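Local coordinates for DNA-binding protein reb1 (Schizosaccharomyces pombe, PDB 5EYB) that binds specific DNA sites, including the rDNA replication fork barrier, and helps to terminate transcription by RNA polymerase I, at residues D179-K184 / R198-M203; K191-I196 / D209-V214. One frame throughout, in Å; residues are numbered along the deposited sequence.

Contact 1 of 2, residues D179-K184 / R198-M203; sequences DEELRK and RKMARM
OE2 of Glu180 faces two nitrogens of Arg183, NE and NH2, in a salt bridge on the same helix whose residues Glu181 and Leu182 meet Met200. The bond from Arg183 NE to Glu180 OE2 is weak at 2.9 Å, and the NH2 distance is too short to be relied on. The pair is spaced i to i+3. Lys184 NZ and Glu181 OE1 form a second, long salt bridge at 3.9 Å. Neither reaches across to segment 198-203. That job falls to Met200, which comes off the C-terminal end of helix 193-199. Met200 SD rests on the backbone of the facing helix, 3.7 Å from Leu182 CA. Met200 SD is also 3.9 Å from Leu182 CB and 4.0 Å from Leu182 CD1. The Met200 and Leu182 side chains cross at about a right angle. The Met200 chain runs straight at chi2 and bends at chi3 (60°). The bend turns CE toward the backbone where Glu181 joins Leu182. There Met200 CE lies 4.0 Å from Glu181 CB and 3.8 Å from Leu182 N. Glu181 adds only its aliphatic CB and CG, while its carboxylate turns to Lys184. An alanine in place of Met200 would keep no sulfur or methyl here and would probably leave a gap against Leu182 and the stem of Glu181. Just after Met200 the chain leaves the helix at Ala201, with positive phi. Arg202 then pairs with Glu178 and makes a cation-pi contact with Trp174, which Met200 also touches. No hydrogen bond links the two segments. The contact therefore depends on apolar fit between two helices of the Myb-like domain. Glu180 with Arg183, and more loosely Glu181 with Lys184, pair along their own helix, while Asp179 turns to Arg210.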
ATOM      1  N   ASP A 179       8.987   4.963  19.492  1.00 59.59           N
ATOM      2  CA  ASP A 179       8.059   3.838  19.401  1.00 54.50           C
ATOM      3  C   ASP A 179       7.659   3.367  20.790  1.00 55.27           C
ATOM      4  O   ASP A 179       6.503   3.029  21.042  1.00 56.49           O
ATOM      5  CB  ASP A 179       8.679   2.679  18.620  1.00 59.00           C
ATOM      6  CG  ASP A 179       8.552   2.849  17.122  1.00 61.74           C
ATOM      7  OD1 ASP A 179       7.641   3.580  16.680  1.00 51.53           O
ATOM      8  OD2 ASP A 179       9.356   2.241  16.383  1.00 59.83           O
ATOM      9  N   GLU A 180       8.637   3.352  21.688  1.00 61.61           N
ATOM     10  CA  GLU A 180       8.428   2.913  23.059  1.00 69.63           C
ATOM     11  C   GLU A 180       7.598   3.922  23.841  1.00 67.44           C
ATOM     12  O   GLU A 180       6.708   3.548  24.610  1.00 68.29           O
ATOM     13  CB  GLU A 180       9.775   2.686  23.751  1.00 76.39           C
ATOM     14  CG  GLU A 180       9.670   2.099  25.148  1.00 80.57           C
ATOM     15  CD  GLU A 180       9.151   0.672  25.154  1.00 82.70           C
ATOM     16  OE1 GLU A 180       9.129   0.035  24.079  1.00 83.50           O
ATOM     17  OE2 GLU A 180       8.769   0.186  26.239  1.00 86.74           O
ATOM     18  N   GLU A 181       7.896   5.203  23.640  1.00 60.53           N
ATOM     19  CA  GLU A 181       7.167   6.273  24.307  1.00 57.98           C
ATOM     20  C   GLU A 181       5.695   6.225  23.925  1.00 53.76           C
ATOM     21  O   GLU A 181       4.817   6.486  24.745  1.00 59.53           O
ATOM     22  CB  GLU A 181       7.760   7.635  23.949  1.00 51.32           C
ATOM     23  CG  GLU A 181       7.152   8.790  24.723  1.00 57.40           C
ATOM     24  CD  GLU A 181       7.587   8.809  26.179  1.00 63.84           C
ATOM     25  OE1 GLU A 181       8.572   8.119  26.518  1.00 64.08           O
ATOM     26  OE2 GLU A 181       6.947   9.519  26.986  1.00 65.96           O
ATOM     27  N   LEU A 182       5.438   5.885  22.667  1.00 50.64           N
ATOM     28  CA  LEU A 182       4.077   5.733  22.186  1.00 48.20           C
ATOM     29  C   LEU A 182       3.381   4.587  22.903  1.00 50.24           C
ATOM     30  O   LEU A 182       2.249   4.732  23.366  1.00 56.45           O
ATOM     31  CB  LEU A 182       4.061   5.495  20.678  1.00 47.23           C
ATOM     32  CG  LEU A 182       2.682   5.167  20.103  1.00 44.76           C
ATOM     33  CD1 LEU A 182       1.763   6.372  20.198  1.00 41.99           C
ATOM     34  CD2 LEU A 182       2.795   4.673  18.671  1.00 47.43           C
ATOM     35  N   ARG A 183       4.066   3.451  22.988  1.00 50.18           N
ATOM     36  CA  ARG A 183       3.534   2.266  23.655  1.00 52.17           C
ATOM     37  C   ARG A 183       3.094   2.568  25.083  1.00 54.26           C
ATOM     38  O   ARG A 183       1.980   2.236  25.481  1.00 57.61           O
ATOM     39  CB  ARG A 183       4.576   1.146  23.670  1.00 52.72           C
ATOM     40  CG  ARG A 183       4.062  -0.172  24.227  1.00 53.07           C
ATOM     41  CD  ARG A 183       5.192  -1.168  24.437  1.00 51.32           C
ATOM     42  NE  ARG A 183       6.143  -0.704  25.446  1.00 57.99           N
ATOM     43  CZ  ARG A 183       5.940  -0.779  26.759  1.00 65.81           C
ATOM     44  NH1 ARG A 183       4.814  -1.296  27.235  1.00 61.64           N
ATOM     45  NH2 ARG A 183       6.861  -0.331  27.599  1.00 53.81           N
ATOM     46  N   LYS A 184       3.979   3.206  25.842  1.00 48.78           N
ATOM     47  CA  LYS A 184       3.710   3.530  27.237  1.00 52.99           C
ATOM     48  C   LYS A 184       2.547   4.503  27.383  1.00 54.51           C
ATOM     49  O   LYS A 184       1.795   4.440  28.356  1.00 57.20           O
ATOM     50  CB  LYS A 184       4.967   4.102  27.898  1.00 57.80           C
ATOM     51  CG  LYS A 184       6.057   3.066  28.113  1.00 52.05           C
ATOM     52  CD  LYS A 184       7.272   3.648  28.809  1.00 60.00           C
ATOM     53  CE  LYS A 184       8.054   4.577  27.897  1.00 60.86           C
ATOM     54  NZ  LYS A 184       9.416   4.845  28.439  1.00 60.58           N
ATOM     55  N   ARG A 198      -0.611  15.097  21.165  1.00 61.40           N
ATOM     56  CA  ARG A 198      -0.137  16.380  21.674  1.00 64.79           C
ATOM     57  C   ARG A 198       1.033  16.204  22.629  1.00 68.85           C
ATOM     58  O   ARG A 198       1.901  17.068  22.718  1.00 79.41           O
ATOM     59  CB  ARG A 198      -1.268  17.133  22.372  1.00 69.95           C
ATOM     60  CG  ARG A 198      -2.400  17.531  21.444  1.00 74.79           C
ATOM     61  CD  ARG A 198      -3.450  18.363  22.158  1.00 78.22           C
ATOM     62  NE  ARG A 198      -4.643  18.520  21.333  1.00 79.00           N
ATOM     63  CZ  ARG A 198      -4.801  19.470  20.417  1.00 79.63           C
ATOM     64  NH1 ARG A 198      -3.840  20.362  20.207  1.00 76.53           N
ATOM     65  NH2 ARG A 198      -5.923  19.530  19.710  1.00 81.81           N
ATOM     66  N   LYS A 199       1.053  15.085  23.345  1.00 71.82           N
ATOM     67  CA  LYS A 199       2.141  14.800  24.272  1.00 67.83           C
ATOM     68  C   LYS A 199       3.436  14.497  23.517  1.00 64.67           C
ATOM     69  O   LYS A 199       4.525  14.842  23.975  1.00 68.62           O
ATOM     70  CB  LYS A 199       1.770  13.631  25.195  1.00 66.47           C
ATOM     71  CG  LYS A 199       0.775  13.993  26.297  1.00 62.79           C
ATOM     72  CD  LYS A 199       0.234  12.754  27.000  1.00 65.95           C
ATOM     73  CE  LYS A 199       0.269  12.902  28.519  1.00 80.50           C
ATOM     74  NZ  LYS A 199      -0.431  14.126  28.999  1.00 85.00           N
ATOM     75  N   MET A 200       3.312  13.864  22.353  1.00 57.96           N
ATOM     76  CA  MET A 200       4.484  13.486  21.569  1.00 57.82           C
ATOM     77  C   MET A 200       4.753  14.449  20.415  1.00 56.95           C
ATOM     78  O   MET A 200       5.665  14.220  19.621  1.00 57.88           O
ATOM     79  CB  MET A 200       4.324  12.063  21.029  1.00 56.70           C
ATOM     80  CG  MET A 200       4.040  11.030  22.103  1.00 57.85           C
ATOM     81  SD  MET A 200       4.046   9.336  21.491  1.00 61.93           S
ATOM     82  CE  MET A 200       5.713   9.211  20.860  1.00 64.64           C
ATOM     83  N   ALA A 201       3.972  15.528  20.347  1.00 55.71           N
ATOM     84  CA  ALA A 201       4.042  16.493  19.247  1.00 55.07           C
ATOM     85  C   ALA A 201       3.862  15.781  17.912  1.00 63.99           C
ATOM     86  O   ALA A 201       4.578  16.042  16.946  1.00 66.24           O
ATOM     87  CB  ALA A 201       5.356  17.258  19.272  1.00 57.72           C
ATOM     88  N   ARG A 202       2.897  14.872  17.877  1.00 54.16           N
ATOM     89  CA  ARG A 202       2.655  14.047  16.707  1.00 57.53           C
ATOM     90  C   ARG A 202       1.201  14.143  16.251  1.00 58.96           C
ATOM     91  O   ARG A 202       0.294  14.286  17.067  1.00 57.17           O
ATOM     92  CB  ARG A 202       3.014  12.591  17.008  1.00 58.84           C
ATOM     93  CG  ARG A 202       4.501  12.308  17.113  1.00 57.25           C
ATOM     94  CD  ARG A 202       5.130  12.247  15.740  1.00 54.03           C
ATOM     95  NE  ARG A 202       6.371  11.484  15.742  1.00 58.39           N
ATOM     96  CZ  ARG A 202       6.981  11.057  14.642  1.00 70.77           C
ATOM     97  NH1 ARG A 202       6.458  11.317  13.451  1.00 74.04           N
ATOM     98  NH2 ARG A 202       8.112  10.368  14.732  1.00 74.35           N
ATOM     99  N   MET A 203       0.980  14.067  14.946  1.00 63.19           N
ATOM    100  CA  MET A 203      -0.375  14.055  14.420  1.00 61.40           C
ATOM    101  C   MET A 203      -1.089  12.795  14.894  1.00 59.49           C
ATOM    102  O   MET A 203      -0.626  11.688  14.634  1.00 61.76           O
ATOM    103  CB  MET A 203      -0.369  14.126  12.898  1.00 62.87           C
ATOM    104  CG  MET A 203      -1.732  14.405  12.298  1.00 68.03           C
ATOM    105  SD  MET A 203      -1.735  14.185  10.516  1.00 83.83           S
ATOM    106  CE  MET A 203      -0.316  15.178  10.068  1.00 96.28           C
TER

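Contact 2 of 2, residues K191-I196 / D209-V214; sequences KCWTKI and DRWRDV. With nucleotides of chain B.
The first torsions of Trp193 and Trp211 aim their indoles at each other. Trp193 has CG beside its backbone N (chi1 -47°), whereas Trp211 has CG anti to N (chi1 173°). The far corner of the Trp193 indole, CH2, comes within 3.5 Å of Trp211 CD1. CH2 also lies close to CB and CG of Trp211. The two indoles are oblique, with planes at 45°. The centroids of the Trp193 six-membered ring and the Trp211 five-membered ring are 5.3 Å apart. Lys191 adds its CE, 4.0 Å from Trp211 NE1, the two side chains crossing at about a right angle. The other edge of Trp193 faces the DNA. Trp193 NE1 gives a nearly straight hydrogen bond of 2.8 Å to OP2 of DA11 of chain B, an oxygen that lies at the ring's edge, in its plane. So one indole joins the protein core to the phosphate backbone. Next to it, Thr194 OG1 donates to OP2 of DA10 of chain B at 2.6 Å, and its backbone N adds a weak bond to the same oxygen. Arg212, one residue after Trp211, reads a base. Arg212 NH2 bonds O6 of DG13 of chain B at 2.8 Å, and Arg212 NH1 bonds N7 of that base at 3.2 Å. Asp209 and Asp213 form a salt-bridge network with Arg212, which probably helps to steady the guanidinium. The bond to Asp213 is weak. Asp209 OD1 sits out of the guanidinium plane, so there only the charges attract. Asp209 also bonds a cytosine base through OD2. A tryptophan core is typical of the three-helix Myb-like domain, and a last helix that reads bases in the major groove is typical of its helix-turn-helix.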
ATOM      1  N   LYS A 191      -6.515   4.286  23.917  1.00 55.21           N
ATOM      2  CA  LYS A 191      -6.538   4.653  22.500  1.00 57.64           C
ATOM      3  C   LYS A 191      -6.994   6.093  22.296  1.00 57.34           C
ATOM      4  O   LYS A 191      -7.978   6.345  21.597  1.00 56.87           O
ATOM      5  CB  LYS A 191      -7.461   3.719  21.716  1.00 61.78           C
ATOM      6  CG  LYS A 191      -7.294   2.250  22.035  1.00 62.49           C
ATOM      7  CD  LYS A 191      -6.075   1.662  21.361  1.00 63.37           C
ATOM      8  CE  LYS A 191      -6.092   0.151  21.489  1.00 71.32           C
ATOM      9  NZ  LYS A 191      -7.397  -0.420  21.034  1.00 71.66           N
ATOM     10  N   CYS A 192      -6.283   7.031  22.913  1.00 56.08           N
ATOM     11  CA  CYS A 192      -6.647   8.438  22.847  1.00 53.24           C
ATOM     12  C   CYS A 192      -5.581   9.211  22.084  1.00 50.21           C
ATOM     13  O   CYS A 192      -4.686   9.810  22.676  1.00 51.96           O
ATOM     14  CB  CYS A 192      -6.835   9.003  24.254  1.00 59.80           C
ATOM     15  SG  CYS A 192      -8.081   8.117  25.225  1.00 72.95           S
ATOM     16  N   TRP A 193      -5.693   9.193  20.760  1.00 50.17           N
ATOM     17  CA  TRP A 193      -4.610   9.632  19.890  1.00 50.90           C
ATOM     18  C   TRP A 193      -4.424  11.146  19.880  1.00 52.64           C
ATOM     19  O   TRP A 193      -3.334  11.638  19.600  1.00 57.24           O
ATOM     20  CB  TRP A 193      -4.850   9.119  18.469  1.00 49.90           C
ATOM     21  CG  TRP A 193      -5.216   7.661  18.436  1.00 50.79           C
ATOM     22  CD1 TRP A 193      -6.408   7.122  18.044  1.00 49.47           C
ATOM     23  CD2 TRP A 193      -4.390   6.561  18.836  1.00 52.01           C
ATOM     24  NE1 TRP A 193      -6.370   5.754  18.164  1.00 52.61           N
ATOM     25  CE2 TRP A 193      -5.143   5.384  18.649  1.00 53.07           C
ATOM     26  CE3 TRP A 193      -3.086   6.458  19.327  1.00 40.61           C
ATOM     27  CZ2 TRP A 193      -4.634   4.121  18.936  1.00 51.15           C
ATOM     28  CZ3 TRP A 193      -2.582   5.203  19.612  1.00 42.62           C
ATOM     29  CH2 TRP A 193      -3.355   4.051  19.417  1.00 47.78           C
ATOM     30  N   THR A 194      -5.483  11.883  20.187  1.00 54.15           N
ATOM     31  CA  THR A 194      -5.394  13.337  20.246  1.00 55.11           C
ATOM     32  C   THR A 194      -4.630  13.766  21.499  1.00 59.22           C
ATOM     33  O   THR A 194      -3.753  14.633  21.441  1.00 46.10           O
ATOM     34  CB  THR A 194      -6.788  13.989  20.235  1.00 51.84           C
ATOM     35  OG1 THR A 194      -7.501  13.572  19.066  1.00 56.59           O
ATOM     36  CG2 THR A 194      -6.669  15.503  20.230  1.00 54.18           C
ATOM     37  N   LYS A 195      -4.969  13.152  22.629  1.00 55.94           N
ATOM     38  CA  LYS A 195      -4.266  13.403  23.883  1.00 55.47           C
ATOM     39  C   LYS A 195      -2.813  12.954  23.783  1.00 62.71           C
ATOM     40  O   LYS A 195      -1.898  13.680  24.175  1.00 64.91           O
ATOM     41  CB  LYS A 195      -4.962  12.686  25.041  1.00 52.88           C
ATOM     42  CG  LYS A 195      -4.215  12.740  26.357  1.00 53.84           C
ATOM     43  CD  LYS A 195      -4.893  11.868  27.398  1.00 66.41           C
ATOM     44  CE  LYS A 195      -5.871  12.663  28.240  1.00 77.14           C
ATOM     45  NZ  LYS A 195      -5.151  13.600  29.145  1.00 83.86           N
ATOM     46  N   ILE A 196      -2.613  11.752  23.247  1.00 61.08           N
ATOM     47  CA  ILE A 196      -1.278  11.194  23.081  1.00 54.32           C
ATOM     48  C   ILE A 196      -0.476  11.994  22.061  1.00 57.26           C
ATOM     49  O   ILE A 196       0.684  12.339  22.300  1.00 59.89           O
ATOM     50  CB  ILE A 196      -1.341   9.718  22.647  1.00 46.54           C
ATOM     51  CG1 ILE A 196      -1.843   8.853  23.806  1.00 44.26           C
ATOM     52  CG2 ILE A 196       0.020   9.236  22.175  1.00 42.74           C
ATOM     53  CD1 ILE A 196      -1.876   7.378  23.502  1.00 43.53           C
ATOM     54  N   ASP A 209      -1.608   5.039  13.482  1.00 50.67           N
ATOM     55  CA  ASP A 209      -1.012   4.198  12.450  1.00 52.30           C
ATOM     56  C   ASP A 209       0.246   3.497  12.962  1.00 51.85           C
ATOM     57  O   ASP A 209       0.424   2.297  12.740  1.00 48.80           O
ATOM     58  CB  ASP A 209      -0.696   5.021  11.197  1.00 52.69           C
ATOM     59  CG  ASP A 209      -1.945   5.596  10.539  1.00 53.18           C
ATOM     60  OD1 ASP A 209      -3.048   5.041  10.740  1.00 53.20           O
ATOM     61  OD2 ASP A 209      -1.820   6.605   9.812  1.00 49.35           O
ATOM     62  N   ARG A 210       1.105   4.238  13.660  1.00 50.90           N
ATOM     63  CA  ARG A 210       2.310   3.653  14.245  1.00 49.10           C
ATOM     64  C   ARG A 210       1.964   2.535  15.210  1.00 48.49           C
ATOM     65  O   ARG A 210       2.629   1.504  15.238  1.00 57.80           O
ATOM     66  CB  ARG A 210       3.140   4.705  14.968  1.00 51.23           C
ATOM     67  CG  ARG A 210       4.502   4.915  14.356  1.00 50.70           C
ATOM     68  CD  ARG A 210       5.357   3.660  14.393  1.00 52.23           C
ATOM     69  NE  ARG A 210       6.358   3.685  13.328  1.00 63.33           N
ATOM     70  CZ  ARG A 210       7.427   2.899  13.276  1.00 69.44           C
ATOM     71  NH1 ARG A 210       7.659   2.023  14.240  1.00 71.42           N
ATOM     72  NH2 ARG A 210       8.273   2.999  12.261  1.00 75.68           N
ATOM     73  N   TRP A 211       0.917   2.744  16.000  1.00 48.80           N
ATOM     74  CA  TRP A 211       0.474   1.735  16.953  1.00 55.31           C
ATOM     75  C   TRP A 211      -0.171   0.538  16.253  1.00 55.43           C
ATOM     76  O   TRP A 211       0.280  -0.595  16.415  1.00 52.84           O
ATOM     77  CB  TRP A 211      -0.502   2.339  17.969  1.00 53.07           C
ATOM     78  CG  TRP A 211      -1.113   1.315  18.880  1.00 57.52           C
ATOM     79  CD1 TRP A 211      -2.335   0.720  18.744  1.00 59.82           C
ATOM     80  CD2 TRP A 211      -0.524   0.755  20.060  1.00 60.66           C
ATOM     81  NE1 TRP A 211      -2.543  -0.171  19.769  1.00 58.84           N
ATOM     82  CE2 TRP A 211      -1.448  -0.168  20.590  1.00 61.68           C
ATOM     83  CE3 TRP A 211       0.693   0.947  20.720  1.00 65.19           C
ATOM     84  CZ2 TRP A 211      -1.192  -0.896  21.748  1.00 66.32           C
ATOM     85  CZ3 TRP A 211       0.945   0.223  21.871  1.00 69.92           C
ATOM     86  CH2 TRP A 211       0.007  -0.687  22.373  1.00 69.46           C
ATOM     87  N   ARG A 212      -1.218   0.796  15.471  1.00 56.02           N
ATOM     88  CA  ARG A 212      -1.981  -0.275  14.832  1.00 58.14           C
ATOM     89  C   ARG A 212      -1.138  -1.151  13.906  1.00 59.70           C
ATOM     90  O   ARG A 212      -1.297  -2.371  13.883  1.00 62.48           O
ATOM     91  CB  ARG A 212      -3.155   0.302  14.039  1.00 57.38           C
ATOM     92  CG  ARG A 212      -3.967  -0.761  13.301  1.00 54.75           C
ATOM     93  CD  ARG A 212      -4.996  -0.146  12.377  1.00 51.65           C
ATOM     94  NE  ARG A 212      -4.377   0.697  11.360  1.00 53.68           N
ATOM     95  CZ  ARG A 212      -5.058   1.414  10.471  1.00 53.06           C
ATOM     96  NH1 ARG A 212      -6.384   1.391  10.474  1.00 54.39           N
ATOM     97  NH2 ARG A 212      -4.413   2.159   9.581  1.00 45.94           N
ATOM     98  N   ASP A 213      -0.239  -0.532  13.149  1.00 56.56           N
ATOM     99  CA  ASP A 213       0.474  -1.253  12.103  1.00 54.52           C
ATOM    100  C   ASP A 213       1.901  -1.663  12.471  1.00 58.67           C
ATOM    101  O   ASP A 213       2.541  -2.398  11.724  1.00 63.27           O
ATOM    102  CB  ASP A 213       0.502  -0.416  10.821  1.00 53.61           C
ATOM    103  CG  ASP A 213      -0.869  -0.287  10.180  1.00 60.07           C
ATOM    104  OD1 ASP A 213      -1.614  -1.288  10.170  1.00 61.40           O
ATOM    105  OD2 ASP A 213      -1.203   0.814   9.690  1.00 61.71           O
ATOM    106  N   VAL A 214       2.409  -1.198  13.608  1.00 57.31           N
ATOM    107  CA  VAL A 214       3.777  -1.539  13.995  1.00 60.36           C
ATOM    108  C   VAL A 214       3.938  -1.895  15.473  1.00 64.97           C
ATOM    109  O   VAL A 214       4.291  -3.025  15.812  1.00 70.18           O
ATOM    110  CB  VAL A 214       4.762  -0.393  13.682  1.00 64.46           C
ATOM    111  CG1 VAL A 214       6.155  -0.761  14.165  1.00 53.71           C
ATOM    112  CG2 VAL A 214       4.784  -0.077  12.193  1.00 50.17           C
TER
ATOM    113  P    DA B  10      -9.286  10.542  20.025  1.00 54.23           P
ATOM    114  OP1  DA B  10      -8.930  10.402  21.456  1.00 64.33           O
ATOM    115  OP2  DA B  10      -8.328  11.158  19.080  1.00 58.35           O
ATOM    116  O5'  DA B  10      -9.675   9.098  19.466  1.00 54.16           O
ATOM    117  C5'  DA B  10     -10.778   8.397  20.014  1.00 50.88           C
ATOM    118  C4'  DA B  10     -11.311   7.380  19.024  1.00 48.35           C
ATOM    119  O4'  DA B  10     -11.851   8.068  17.868  1.00 55.25           O
ATOM    120  C3'  DA B  10     -10.272   6.387  18.481  1.00 50.40           C
ATOM    121  O3'  DA B  10     -10.762   5.053  18.628  1.00 52.70           O
ATOM    122  C2'  DA B  10     -10.133   6.783  17.007  1.00 52.09           C
ATOM    123  C1'  DA B  10     -11.511   7.339  16.717  1.00 53.10           C
ATOM    124  N9   DA B  10     -11.553   8.223  15.556  1.00 52.09           N
ATOM    125  C8   DA B  10     -10.758   9.307  15.312  1.00 50.83           C
ATOM    126  N7   DA B  10     -11.019   9.912  14.177  1.00 45.33           N
ATOM    127  C5   DA B  10     -12.057   9.172  13.639  1.00 54.19           C
ATOM    128  C6   DA B  10     -12.792   9.294  12.442  1.00 53.50           C
ATOM    129  N6   DA B  10     -12.574  10.254  11.537  1.00 43.11           N
ATOM    130  N1   DA B  10     -13.761   8.386  12.213  1.00 53.10           N
ATOM    131  C2   DA B  10     -13.974   7.423  13.117  1.00 54.38           C
ATOM    132  N3   DA B  10     -13.355   7.209  14.273  1.00 60.76           N
ATOM    133  C4   DA B  10     -12.397   8.126  14.476  1.00 55.83           C
ATOM    134  P    DG B  13     -13.238  -2.306   7.518  1.00 74.74           P
ATOM    135  OP1  DG B  13     -14.436  -2.909   6.896  1.00 82.54           O
ATOM    136  OP2  DG B  13     -12.245  -3.166   8.199  1.00 79.49           O
ATOM    137  O5'  DG B  13     -12.453  -1.435   6.429  1.00 66.73           O
ATOM    138  C5'  DG B  13     -13.091  -0.317   5.831  1.00 62.56           C
ATOM    139  C4'  DG B  13     -12.156   0.394   4.873  1.00 55.26           C
ATOM    140  O4'  DG B  13     -11.256   1.240   5.611  1.00 53.98           O
ATOM    141  C3'  DG B  13     -11.268  -0.523   4.030  1.00 55.34           C
ATOM    142  O3'  DG B  13     -11.713  -0.504   2.688  1.00 56.77           O
ATOM    143  C2'  DG B  13      -9.853   0.071   4.165  1.00 51.72           C
ATOM    144  C1'  DG B  13     -10.100   1.413   4.847  1.00 52.33           C
ATOM    145  N9   DG B  13      -9.018   1.823   5.736  1.00 53.34           N
ATOM    146  C8   DG B  13      -8.723   1.300   6.973  1.00 56.26           C
ATOM    147  N7   DG B  13      -7.696   1.864   7.543  1.00 55.35           N
ATOM    148  C5   DG B  13      -7.283   2.825   6.627  1.00 54.84           C
ATOM    149  C6   DG B  13      -6.214   3.748   6.695  1.00 53.11           C
ATOM    150  O6   DG B  13      -5.393   3.907   7.607  1.00 51.95           O
ATOM    151  N1   DG B  13      -6.143   4.540   5.556  1.00 54.31           N
ATOM    152  C2   DG B  13      -6.996   4.455   4.484  1.00 53.54           C
ATOM    153  N2   DG B  13      -6.765   5.305   3.480  1.00 51.22           N
ATOM    154  N3   DG B  13      -8.004   3.594   4.404  1.00 57.31           N
ATOM    155  C4   DG B  13      -8.087   2.813   5.510  1.00 53.47           C
ATOM    156  P    DA B  11      -9.904   3.785  18.129  1.00 57.48           P
ATOM    157  OP1  DA B  11      -9.906   2.811  19.240  1.00 68.35           O
ATOM    158  OP2  DA B  11      -8.619   4.228  17.550  1.00 53.49           O
ATOM    159  O5'  DA B  11     -10.803   3.160  16.975  1.00 63.66           O
ATOM    160  C5'  DA B  11     -12.096   2.680  17.285  1.00 61.27           C
ATOM    161  C4'  DA B  11     -12.812   2.241  16.032  1.00 53.42           C
ATOM    162  O4'  DA B  11     -12.900   3.364  15.123  1.00 54.97           O
ATOM    163  C3'  DA B  11     -12.119   1.114  15.267  1.00 53.90           C
ATOM    164  O3'  DA B  11     -13.070   0.167  14.817  1.00 54.52           O
ATOM    165  C2'  DA B  11     -11.443   1.829  14.100  1.00 52.69           C
ATOM    166  C1'  DA B  11     -12.359   3.018  13.864  1.00 52.19           C
ATOM    167  N9   DA B  11     -11.651   4.177  13.333  1.00 55.31           N
ATOM    168  C8   DA B  11     -10.563   4.796  13.878  1.00 58.45           C
ATOM    169  N7   DA B  11     -10.128   5.815  13.177  1.00 57.88           N
ATOM    170  C5   DA B  11     -10.991   5.869  12.100  1.00 57.48           C
ATOM    171  C6   DA B  11     -11.068   6.729  10.988  1.00 54.40           C
ATOM    172  N6   DA B  11     -10.222   7.742  10.780  1.00 50.17           N
ATOM    173  N1   DA B  11     -12.052   6.506  10.095  1.00 56.86           N
ATOM    174  C2   DA B  11     -12.898   5.491  10.305  1.00 58.52           C
ATOM    175  N3   DA B  11     -12.925   4.619  11.308  1.00 66.43           N
ATOM    176  C4   DA B  11     -11.937   4.865  12.180  1.00 61.97           C
TER

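How the contacts relate
From the N terminus, the chain runs down helix 176-189, then through helix 193-199 and into helix 204-215. The four segments alternate along it. Contact 1 closes a loop from 179-184 to 198-203. Contact 2 begins inside that loop at 191-196 and ends beyond it at 209-214, so the two cross. Contact 1 ties the first of these helices to the end of the second. Contact 2 ties the second to the third, on the DNA side. They also touch directly: Asp179 forms a salt bridge with Arg210, and Leu182 packs on Arg210. Together they join three helices of one Myb-like domain.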